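Local coordinates for MOBA relate protein (Mycobacterium sp., PDB 2WAW) that is of unknown function but carries a MobA-like nucleotidyltransferase domain of the GT-A class, so it probably binds a nucleoside triphosphate, at residues G68-L73 and L89-P94; E97-M102 and G144-L149; I126-Y131 and H137-S142. One frame throughout, in Å; residues are numbered along the deposited sequence. Where two conformers were deposited one is given.

Overall arrangement
All three contacts reach the same mixed sheet, at different places. Interaction 1 lies at one edge of it, on strand 70-73, and is partly open to solvent. It rests on one tryptophan ring and has no hydrogen bond across it. Interaction 2 is buried and wholly apolar; it packs helix 146-150 on the central strand 98-103. Interaction 3 is also buried, but there two antiparallel strands pair through backbone bonds and a tyrosine hydroxyl. Interactions 1 and 2 meet where Leu-89 and Val-92 touch Ile-99. Interactions 2 and 3 hold neighbouring strands, probably bonded from Ile-99 N to Val-141 O. Interactions 1 and 3 do not touch.

Interaction 1: residues G68-L73 and L89-P94; sequences GLDIVL and LTWVDP
Val-72 CG2 sits over one face of the Trp-91 indole. This is a CH-pi contact: the methyl lies 3.5 Å from the centroid of the five-membered ring of Trp-91, only 3° off the ring normal. Its distances to the five atoms of that ring are almost equal, with Trp-91 CG at 3.7 Å. In Val-72, CG1 is anti to the backbone N (chi1 172°). This leaves CG2 anti to the carbonyl carbon, and it is the branch that meets the ring. The two side chains run past each other in opposite directions. Val-72 is buried, and this is the tight part of the contact.

The six-membered ring is held more loosely. Ile-71 O lies over the same face as the valine methyl, 3.9 Å from Trp-91 CH2. Asp-70 CB comes obliquely to Trp-91 CE3 at 3.8 Å, and the carboxylate plane is turned 49° from the indole. No hydrogen bond joins the two segments directly. Trp-91 as a whole remains exposed, so this side of the contact lies toward solvent, while Val-72 is buried beneath the indole. Gln-48 ties both segments: its NE2 bonds Asp-70 OD2 and Trp-91 O, and its OE1 takes Asp-93 N.

Strand 70-73 is an outermost strand of the sheet and pairs with strand 48-53. Trp-91 follows helix 84-90, and next to it Leu-89 and Val-92 pack on helix 146-150.

Interaction 2: residues E97-M102 and G144-L149; sequences EGIVLM and GVFGDL
Ile-99 meets two side chains of the 144-149 segment with two different branches. Its CG2 methyl touches Phe-146 CZ at 3.8 Å. Its CD1 touches Leu-149 CD1, also at 3.8 Å. The first pair cross at a slant, and the methyl comes to the phenyl ring obliquely. The second pair reach toward each other, tip to tip. The first torsion of Ile-99 explains the split. CG1 lies between the backbone N and the carbonyl carbon (chi1 61°), and the extended chi2 of 178° carries CD1 out to the leucine. CG2 is left beside the backbone N, on the phenylalanine side.

Gly-98 has no side chain, and its CA lies 4.0 Å from Phe-146 CZ. The end of the Phe-146 ring therefore meets backbone and isoleucine together. This is helix-on-sheet packing in a Rossmann-like alpha/beta fold, consistent with the GT-A clan. Strand 98-103 runs between strands 6-12 and 134-142. The chain returns through strand 134-142 and enters helix 146-150, with Val-145 at the N-cap position.

The first turn of that helix is closed by Leu-149 N to Val-145 O, 3.1 Å. This turn presents Phe-146 and Leu-149 to the strand. No hydrogen bond crosses the contact, which is apolar. Helix 84-90 adds Leu-89, which touches both Ile-99 and Leu-149. Leu-85 also packs on Leu-149, and Val-141 of the adjacent strand lies against it too.

Interaction 3: residues I126-Y131 and H137-S142; sequences IAVCEY and HPFWVS
The Tyr-131 ring has His-137 O at its edge, in plane. Tyr-131 OH donates to that oxygen, His-137 O, at 2.6 Å, on a lone pair in the carbonyl plane. The Trp-140 indole has Ala-127 N at its edge, in plane, 3.6 Å from Trp-140 CD1. CG of Trp-140 is anti to the backbone N (chi1 157°), which lays that edge beside Ala-127. Its NE1 is hydrogen-bonded to Ala-124 O, and Ser-142 N lies over one face of the ring. The His-137 and Phe-139 rings partly cover each other. Val-128 CG1 reaches Phe-139 CD1 obliquely at 3.6 Å.

These groups belong to the hairpin of strands 126-131 and 134-142, whose short segments run antiparallel, their N-to-C directions 170° apart. In the hydrogen-bonded pair, Ala-127 N to Trp-140 O is 2.9 Å; Trp-140 N to Ala-127 O is 2.8 Å and nearly straight (169°). Toward Cys-129 the pairing opens: Cys-129 N to Pro-138 O is a weak 3.5 Å bond. The chain turns a corner at His-137, and the peptide bond before Pro-138 is cis. Cys-129 SG packs on Pro-138 CD at 3.6 Å.

Ile-126, Val-128 and Phe-139 face helix 158-163; Ala-127 and Trp-140 face helix 111-121. Backbone bonds thus grip the pairing near Ala-127. At the corner, where pairing weakens, the tyrosine's bond to His-137 O sets the direction of the hydroxyl and holds the ring's end.

Interaction 1: residues G68-L73 and L89-P94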
loop_
_atom_site.group_PDB
_atom_site.type_symbol
_atom_site.label_atom_id
_atom_site.label_comp_id
_atom_site.label_asym_id
_atom_site.label_seq_id
_atom_site.Cartn_x
_atom_site.Cartn_y
_atom_site.Cartn_z
ATOM N N GLY A 68 10.835 -12.548 -5.774
ATOM C CA GLY A 68 9.779 -13.254 -5.130
ATOM C C GLY A 68 8.469 -12.532 -5.059
ATOM O O GLY A 68 7.533 -13.051 -4.560
ATOM N N LEU A 69 8.435 -11.318 -5.577
ATOM C CA LEU A 69 7.243 -10.519 -5.606
ATOM C C LEU A 69 6.605 -10.551 -6.988
ATOM O O LEU A 69 7.282 -10.755 -7.933
ATOM C CB LEU A 69 7.581 -9.081 -5.233
ATOM C CG LEU A 69 8.350 -8.838 -3.953
ATOM C CD1 LEU A 69 8.449 -7.411 -3.641
ATOM C CD2 LEU A 69 7.853 -9.577 -2.807
ATOM N N ASP A 70 5.302 -10.342 -7.082
ATOM C CA ASP A 70 4.640 -10.186 -8.378
ATOM C C ASP A 70 4.659 -8.712 -8.749
ATOM O O ASP A 70 4.040 -7.885 -8.071
ATOM C CB ASP A 70 3.205 -10.709 -8.332
ATOM C CG ASP A 70 3.154 -12.209 -8.189
ATOM O OD1 ASP A 70 3.911 -12.903 -8.914
ATOM O OD2 ASP A 70 2.375 -12.700 -7.353
ATOM N N ILE A 71 5.379 -8.401 -9.815
ATOM C CA ILE A 71 5.593 -7.019 -10.263
ATOM C C ILE A 71 4.622 -6.668 -11.377
ATOM O O ILE A 71 4.612 -7.325 -12.428
ATOM C CB ILE A 71 7.060 -6.819 -10.732
ATOM C CG1 ILE A 71 8.046 -7.148 -9.596
ATOM C CG2 ILE A 71 7.284 -5.426 -11.316
ATOM C CD1 ILE A 71 7.780 -6.419 -8.259
ATOM N N VAL A 72 3.824 -5.624 -11.158
ATOM C CA VAL A 72 2.770 -5.255 -12.108
ATOM C C VAL A 72 3.148 -3.870 -12.662
ATOM O O VAL A 72 3.227 -2.907 -11.917
ATOM C CB VAL A 72 1.393 -5.269 -11.426
ATOM C CG1 VAL A 72 0.324 -4.708 -12.352
ATOM C CG2 VAL A 72 1.031 -6.718 -10.985
ATOM N N LEU A 73 3.437 -3.792 -13.960
ATOM C CA LEU A 73 3.953 -2.540 -14.542
ATOM C C LEU A 73 2.842 -1.848 -15.306
ATOM O O LEU A 73 2.153 -2.482 -16.104
ATOM C CB LEU A 73 5.131 -2.818 -15.494
ATOM C CG LEU A 73 6.312 -3.659 -15.005
ATOM C CD1 LEU A 73 7.376 -3.788 -16.089
ATOM C CD2 LEU A 73 6.910 -3.065 -13.755
ATOM N N LEU A 89 -5.286 -6.230 -9.638
ATOM C CA LEU A 89 -6.371 -7.157 -9.288
ATOM C C LEU A 89 -6.357 -8.410 -10.170
ATOM O O LEU A 89 -6.664 -9.536 -9.717
ATOM C CB LEU A 89 -7.740 -6.439 -9.320
ATOM C CG LEU A 89 -7.973 -5.408 -8.190
ATOM C CD1 LEU A 89 -9.183 -4.525 -8.481
ATOM C CD2 LEU A 89 -8.118 -6.063 -6.821
ATOM N N THR A 90 -5.979 -8.225 -11.428
ATOM C CA THR A 90 -5.964 -9.334 -12.385
ATOM C C THR A 90 -4.935 -10.426 -12.008
ATOM O O THR A 90 -5.056 -11.591 -12.421
ATOM C CB THR A 90 -5.762 -8.821 -13.827
ATOM O OG1 THR A 90 -4.419 -8.363 -14.012
ATOM C CG2 THR A 90 -6.724 -7.684 -14.117
ATOM N N TRP A 91 -3.950 -10.033 -11.201
ATOM C CA TRP A 91 -2.856 -10.895 -10.735
ATOM C C TRP A 91 -3.100 -11.575 -9.390
ATOM O O TRP A 91 -2.320 -12.440 -8.987
ATOM C CB TRP A 91 -1.582 -10.074 -10.576
ATOM C CG TRP A 91 -0.868 -9.722 -11.826
ATOM C CD1 TRP A 91 -1.294 -8.871 -12.809
ATOM C CD2 TRP A 91 0.445 -10.154 -12.199
ATOM N NE1 TRP A 91 -0.335 -8.779 -13.796
ATOM C CE2 TRP A 91 0.744 -9.551 -13.444
ATOM C CE3 TRP A 91 1.394 -11.002 -11.609
ATOM C CZ2 TRP A 91 1.956 -9.776 -14.118
ATOM C CZ3 TRP A 91 2.602 -11.225 -12.277
ATOM C CH2 TRP A 91 2.869 -10.611 -13.519
ATOM N N VAL A 92 -4.151 -11.165 -8.682
ATOM C CA VAL A 92 -4.443 -11.716 -7.355
ATOM C C VAL A 92 -4.772 -13.207 -7.450
ATOM O O VAL A 92 -5.597 -13.604 -8.278
ATOM C CB VAL A 92 -5.601 -10.952 -6.687
ATOM C CG1 VAL A 92 -5.974 -11.577 -5.349
ATOM C CG2 VAL A 92 -5.196 -9.483 -6.467
ATOM N N ASP A 93 -4.109 -13.998 -6.651
ATOM C CA ASP A 93 -4.331 -15.471 -6.548
ATOM C C ASP A 93 -5.849 -15.746 -6.292
ATOM O O ASP A 93 -6.392 -15.198 -5.433
ATOM C CB ASP A 93 -3.414 -16.067 -5.449
ATOM C CG ASP A 93 -3.291 -17.608 -5.500
ATOM O OD1 ASP A 93 -4.311 -18.311 -5.538
ATOM O OD2 ASP A 93 -2.149 -18.126 -5.443
ATOM N N PRO A 94 -6.444 -16.676 -7.016
ATOM C CA PRO A 94 -7.837 -17.020 -6.693
ATOM C C PRO A 94 -8.098 -17.476 -5.255
ATOM O O PRO A 94 -9.213 -17.307 -4.748
ATOM C CB PRO A 94 -8.164 -18.151 -7.680
ATOM C CG PRO A 94 -7.200 -17.968 -8.809
ATOM C CD PRO A 94 -5.960 -17.391 -8.224
#

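Interaction 2: residues E97-M102 and G144-L149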
loop_
_atom_site.group_PDB
_atom_site.type_symbol
_atom_site.label_atom_id
_atom_site.label_comp_id
_atom_site.label_asym_id
_atom_site.label_seq_id
_atom_site.Cartn_x
_atom_site.Cartn_y
_atom_site.Cartn_z
ATOM N N GLU A 97 -8.841 -14.426 -0.130
ATOM C CA GLU A 97 -10.192 -14.034 0.302
ATOM C C GLU A 97 -10.356 -12.506 0.258
ATOM O O GLU A 97 -11.464 -11.979 0.275
ATOM C CB GLU A 97 -10.473 -14.529 1.736
ATOM C CG GLU A 97 -10.737 -16.034 1.842
ATOM C CD GLU A 97 -10.757 -16.548 3.284
ATOM O OE1 GLU A 97 -10.643 -15.743 4.241
ATOM O OE2 GLU A 97 -10.898 -17.780 3.451
ATOM N N GLY A 98 -9.234 -11.809 0.217
ATOM C CA GLY A 98 -9.232 -10.360 0.071
ATOM C C GLY A 98 -7.808 -9.894 -0.108
ATOM O O GLY A 98 -6.863 -10.712 -0.131
ATOM N N ILE A 99 -7.648 -8.582 -0.240
ATOM C CA ILE A 99 -6.326 -8.004 -0.332
ATOM C C ILE A 99 -6.138 -7.011 0.776
ATOM O O ILE A 99 -7.111 -6.479 1.301
ATOM C CB ILE A 99 -6.074 -7.293 -1.685
ATOM C CG1 ILE A 99 -7.070 -6.115 -1.898
ATOM C CG2 ILE A 99 -6.054 -8.335 -2.830
ATOM C CD1 ILE A 99 -6.843 -5.315 -3.202
ATOM N N VAL A 100 -4.880 -6.766 1.110
ATOM C CA VAL A 100 -4.499 -5.643 1.943
ATOM C C VAL A 100 -3.749 -4.647 1.074
ATOM O O VAL A 100 -2.762 -5.006 0.412
ATOM C CB VAL A 100 -3.638 -6.095 3.150
ATOM C CG1 VAL A 100 -3.012 -4.883 3.886
ATOM C CG2 VAL A 100 -4.454 -6.953 4.103
ATOM N N LEU A 101 -4.233 -3.407 1.074
ATOM C CA LEU A 101 -3.684 -2.304 0.266
ATOM C C LEU A 101 -2.815 -1.393 1.079
ATOM O O LEU A 101 -3.218 -0.935 2.141
ATOM C CB LEU A 101 -4.834 -1.462 -0.307
ATOM C CG LEU A 101 -5.760 -2.058 -1.358
ATOM C CD1 LEU A 101 -6.893 -1.073 -1.615
ATOM C CD2 LEU A 101 -4.992 -2.355 -2.642
ATOM N N MET A 102 -1.626 -1.116 0.561
ATOM C CA MET A 102 -0.799 -0.109 1.192
ATOM C C MET A 102 -0.025 0.638 0.130
ATOM O O MET A 102 0.031 0.230 -1.032
ATOM C CB MET A 102 0.135 -0.731 2.205
ATOM C CG MET A 102 1.360 -1.315 1.592
ATOM S SD MET A 102 2.285 -2.171 2.855
ATOM C CE MET A 102 1.670 -3.852 2.657
ATOM N N GLY A 144 -15.364 -9.983 -2.561
ATOM C CA GLY A 144 -16.716 -9.620 -3.007
ATOM C C GLY A 144 -16.852 -8.236 -3.612
ATOM O O GLY A 144 -17.763 -7.989 -4.407
ATOM N N VAL A 145 -15.949 -7.323 -3.262
ATOM C CA VAL A 145 -15.999 -5.973 -3.834
ATOM C C VAL A 145 -14.807 -5.628 -4.748
ATOM O O VAL A 145 -14.557 -4.455 -5.069
ATOM C CB VAL A 145 -16.242 -4.900 -2.744
ATOM C CG1 VAL A 145 -17.643 -5.077 -2.157
ATOM C CG2 VAL A 145 -15.206 -4.996 -1.650
ATOM N N PHE A 146 -14.073 -6.658 -5.165
ATOM C CA PHE A 146 -13.018 -6.485 -6.173
ATOM C C PHE A 146 -13.548 -5.756 -7.421
ATOM O O PHE A 146 -12.856 -4.915 -7.980
ATOM C CB PHE A 146 -12.406 -7.834 -6.586
ATOM C CG PHE A 146 -11.398 -8.401 -5.607
ATOM C CD1 PHE A 146 -11.118 -7.780 -4.381
ATOM C CD2 PHE A 146 -10.734 -9.594 -5.925
ATOM C CE1 PHE A 146 -10.192 -8.340 -3.493
ATOM C CE2 PHE A 146 -9.809 -10.167 -5.055
ATOM C CZ PHE A 146 -9.528 -9.534 -3.818
ATOM N N GLY A 147 -14.772 -6.076 -7.849
ATOM C CA GLY A 147 -15.388 -5.380 -8.990
ATOM C C GLY A 147 -15.518 -3.873 -8.803
ATOM O O GLY A 147 -15.232 -3.091 -9.721
ATOM N N ASP A 148 -15.931 -3.457 -7.605
ATOM C CA ASP A 148 -16.070 -2.036 -7.279
ATOM C C ASP A 148 -14.727 -1.293 -7.239
ATOM O O ASP A 148 -14.623 -0.147 -7.697
ATOM C CB ASP A 148 -16.826 -1.870 -5.953
ATOM C CG ASP A 148 -18.167 -2.593 -5.955
ATOM O OD1 ASP A 148 -19.192 -1.931 -6.210
ATOM O OD2 ASP A 148 -18.203 -3.828 -5.744
ATOM N N LEU A 149 -13.707 -1.944 -6.676
ATOM C CA LEU A 149 -12.347 -1.430 -6.706
ATOM C C LEU A 149 -11.890 -1.175 -8.124
ATOM O O LEU A 149 -11.291 -0.135 -8.410
ATOM C CB LEU A 149 -11.373 -2.434 -6.107
ATOM C CG LEU A 149 -11.029 -2.408 -4.632
ATOM C CD1 LEU A 149 -9.815 -3.288 -4.480
ATOM C CD2 LEU A 149 -10.737 -0.999 -4.126
#

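Interaction 3: residues I126-Y131 and H137-S142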
loop_
_atom_site.group_PDB
_atom_site.type_symbol
_atom_site.label_atom_id
_atom_site.label_comp_id
_atom_site.label_asym_id
_atom_site.label_seq_id
_atom_site.Cartn_x
_atom_site.Cartn_y
_atom_site.Cartn_z
ATOM N N ILE A 126 -15.135 -4.360 3.853
ATOM C CA ILE A 126 -13.940 -3.510 3.871
ATOM C C ILE A 126 -13.519 -3.330 5.323
ATOM O O ILE A 126 -14.364 -3.294 6.214
ATOM C CB ILE A 126 -14.232 -2.111 3.264
ATOM C CG1 ILE A 126 -14.610 -2.241 1.781
ATOM C CG2 ILE A 126 -13.053 -1.160 3.466
ATOM C CD1 ILE A 126 -15.174 -0.969 1.152
ATOM N N ALA A 127 -12.219 -3.262 5.572
ATOM C CA ALA A 127 -11.772 -2.815 6.903
ATOM C C ALA A 127 -10.658 -1.802 6.764
ATOM O O ALA A 127 -9.937 -1.789 5.758
ATOM C CB ALA A 127 -11.331 -3.988 7.727
ATOM N N VAL A 128 -10.523 -0.944 7.771
ATOM C CA VAL A 128 -9.507 0.114 7.743
ATOM C C VAL A 128 -8.835 0.223 9.100
ATOM O O VAL A 128 -9.412 -0.180 10.110
ATOM C CB VAL A 128 -10.112 1.486 7.337
ATOM C CG1 VAL A 128 -10.787 1.395 5.968
ATOM C CG2 VAL A 128 -11.082 2.010 8.412
ATOM N N CYS A 129 -7.610 0.739 9.123
ATOM C CA CYS A 129 -6.969 1.023 10.403
ATOM C C CYS A 129 -7.417 2.371 10.936
ATOM O O CYS A 129 -7.450 3.371 10.208
ATOM C CB CYS A 129 -5.458 0.978 10.263
ATOM S SG CYS A 129 -4.846 -0.725 9.981
ATOM N N GLU A 130 -7.770 2.390 12.209
ATOM C CA GLU A 130 -8.142 3.612 12.881
ATOM C C GLU A 130 -7.051 3.964 13.867
ATOM O O GLU A 130 -6.906 3.328 14.913
ATOM C CB GLU A 130 -9.491 3.466 13.585
ATOM C CG GLU A 130 -9.935 4.755 14.246
ATOM C CD GLU A 130 -11.348 4.677 14.770
ATOM O OE1 GLU A 130 -11.686 3.687 15.450
ATOM O OE2 GLU A 130 -12.114 5.618 14.506
ATOM N N TYR A 131 -6.268 4.970 13.501
ATOM C CA TYR A 131 -5.167 5.446 14.319
ATOM C C TYR A 131 -5.668 6.516 15.286
ATOM O O TYR A 131 -6.839 6.921 15.245
ATOM C CB TYR A 131 -4.103 6.016 13.392
ATOM C CG TYR A 131 -3.512 4.986 12.447
ATOM C CD1 TYR A 131 -2.423 4.212 12.847
ATOM C CD2 TYR A 131 -4.024 4.804 11.177
ATOM C CE1 TYR A 131 -1.852 3.277 12.009
ATOM C CE2 TYR A 131 -3.466 3.860 10.313
ATOM C CZ TYR A 131 -2.375 3.100 10.741
ATOM O OH TYR A 131 -1.776 2.165 9.939
ATOM N N HIS A 137 -4.269 3.820 5.816
ATOM C CA HIS A 137 -3.706 2.542 5.383
ATOM C C HIS A 137 -3.007 1.839 6.531
ATOM O O HIS A 137 -2.547 2.496 7.480
ATOM C CB HIS A 137 -2.697 2.758 4.242
ATOM C CG HIS A 137 -3.314 3.203 2.951
ATOM N ND1 HIS A 137 -3.545 4.534 2.658
ATOM C CD2 HIS A 137 -3.742 2.500 1.875
ATOM C CE1 HIS A 137 -4.093 4.626 1.458
ATOM N NE2 HIS A 137 -4.219 3.410 0.959
ATOM N N PRO A 138 -2.936 0.497 6.487
ATOM C CA PRO A 138 -3.444 -0.411 5.436
ATOM C C PRO A 138 -4.967 -0.596 5.433
ATOM O O PRO A 138 -5.638 -0.443 6.490
ATOM C CB PRO A 138 -2.711 -1.728 5.735
ATOM C CG PRO A 138 -2.491 -1.693 7.256
ATOM C CD PRO A 138 -2.251 -0.229 7.571
ATOM N N PHE A 139 -5.499 -0.906 4.238
ATOM C CA PHE A 139 -6.926 -1.189 4.068
ATOM C C PHE A 139 -7.104 -2.664 3.725
ATOM O O PHE A 139 -6.251 -3.253 3.062
ATOM C CB PHE A 139 -7.543 -0.380 2.923
ATOM C CG PHE A 139 -7.524 1.119 3.112
ATOM C CD1 PHE A 139 -7.573 1.699 4.382
ATOM C CD2 PHE A 139 -7.506 1.936 1.991
ATOM C CE1 PHE A 139 -7.590 3.100 4.529
ATOM C CE2 PHE A 139 -7.528 3.329 2.116
ATOM C CZ PHE A 139 -7.558 3.907 3.376
ATOM N N TRP A 140 -8.208 -3.255 4.183
ATOM C CA TRP A 140 -8.614 -4.582 3.739
ATOM C C TRP A 140 -9.782 -4.444 2.805
ATOM O O TRP A 140 -10.719 -3.720 3.102
ATOM C CB TRP A 140 -8.996 -5.437 4.950
ATOM C CG TRP A 140 -9.909 -6.598 4.666
ATOM C CD1 TRP A 140 -11.273 -6.609 4.729
ATOM C CD2 TRP A 140 -9.512 -7.935 4.316
ATOM N NE1 TRP A 140 -11.751 -7.866 4.436
ATOM C CE2 TRP A 140 -10.691 -8.697 4.171
ATOM C CE3 TRP A 140 -8.270 -8.557 4.097
ATOM C CZ2 TRP A 140 -10.667 -10.062 3.821
ATOM C CZ3 TRP A 140 -8.244 -9.905 3.761
ATOM C CH2 TRP A 140 -9.436 -10.643 3.617
ATOM N N VAL A 141 -9.738 -5.167 1.682
ATOM C CA VAL A 141 -10.862 -5.234 0.745
ATOM C C VAL A 141 -11.121 -6.693 0.398
ATOM O O VAL A 141 -10.233 -7.388 -0.124
ATOM C CB VAL A 141 -10.606 -4.415 -0.530
ATOM C CG1 VAL A 141 -11.860 -4.423 -1.440
ATOM C CG2 VAL A 141 -10.235 -2.979 -0.171
ATOM N N SER A 142 -12.359 -7.136 0.650
ATOM C CA SER A 142 -12.769 -8.512 0.472
ATOM C C SER A 142 -12.984 -8.769 -1.015
ATOM O O SER A 142 -13.272 -7.842 -1.768
ATOM C CB SER A 142 -14.077 -8.777 1.241
ATOM O OG SER A 142 -15.131 -7.995 0.704
#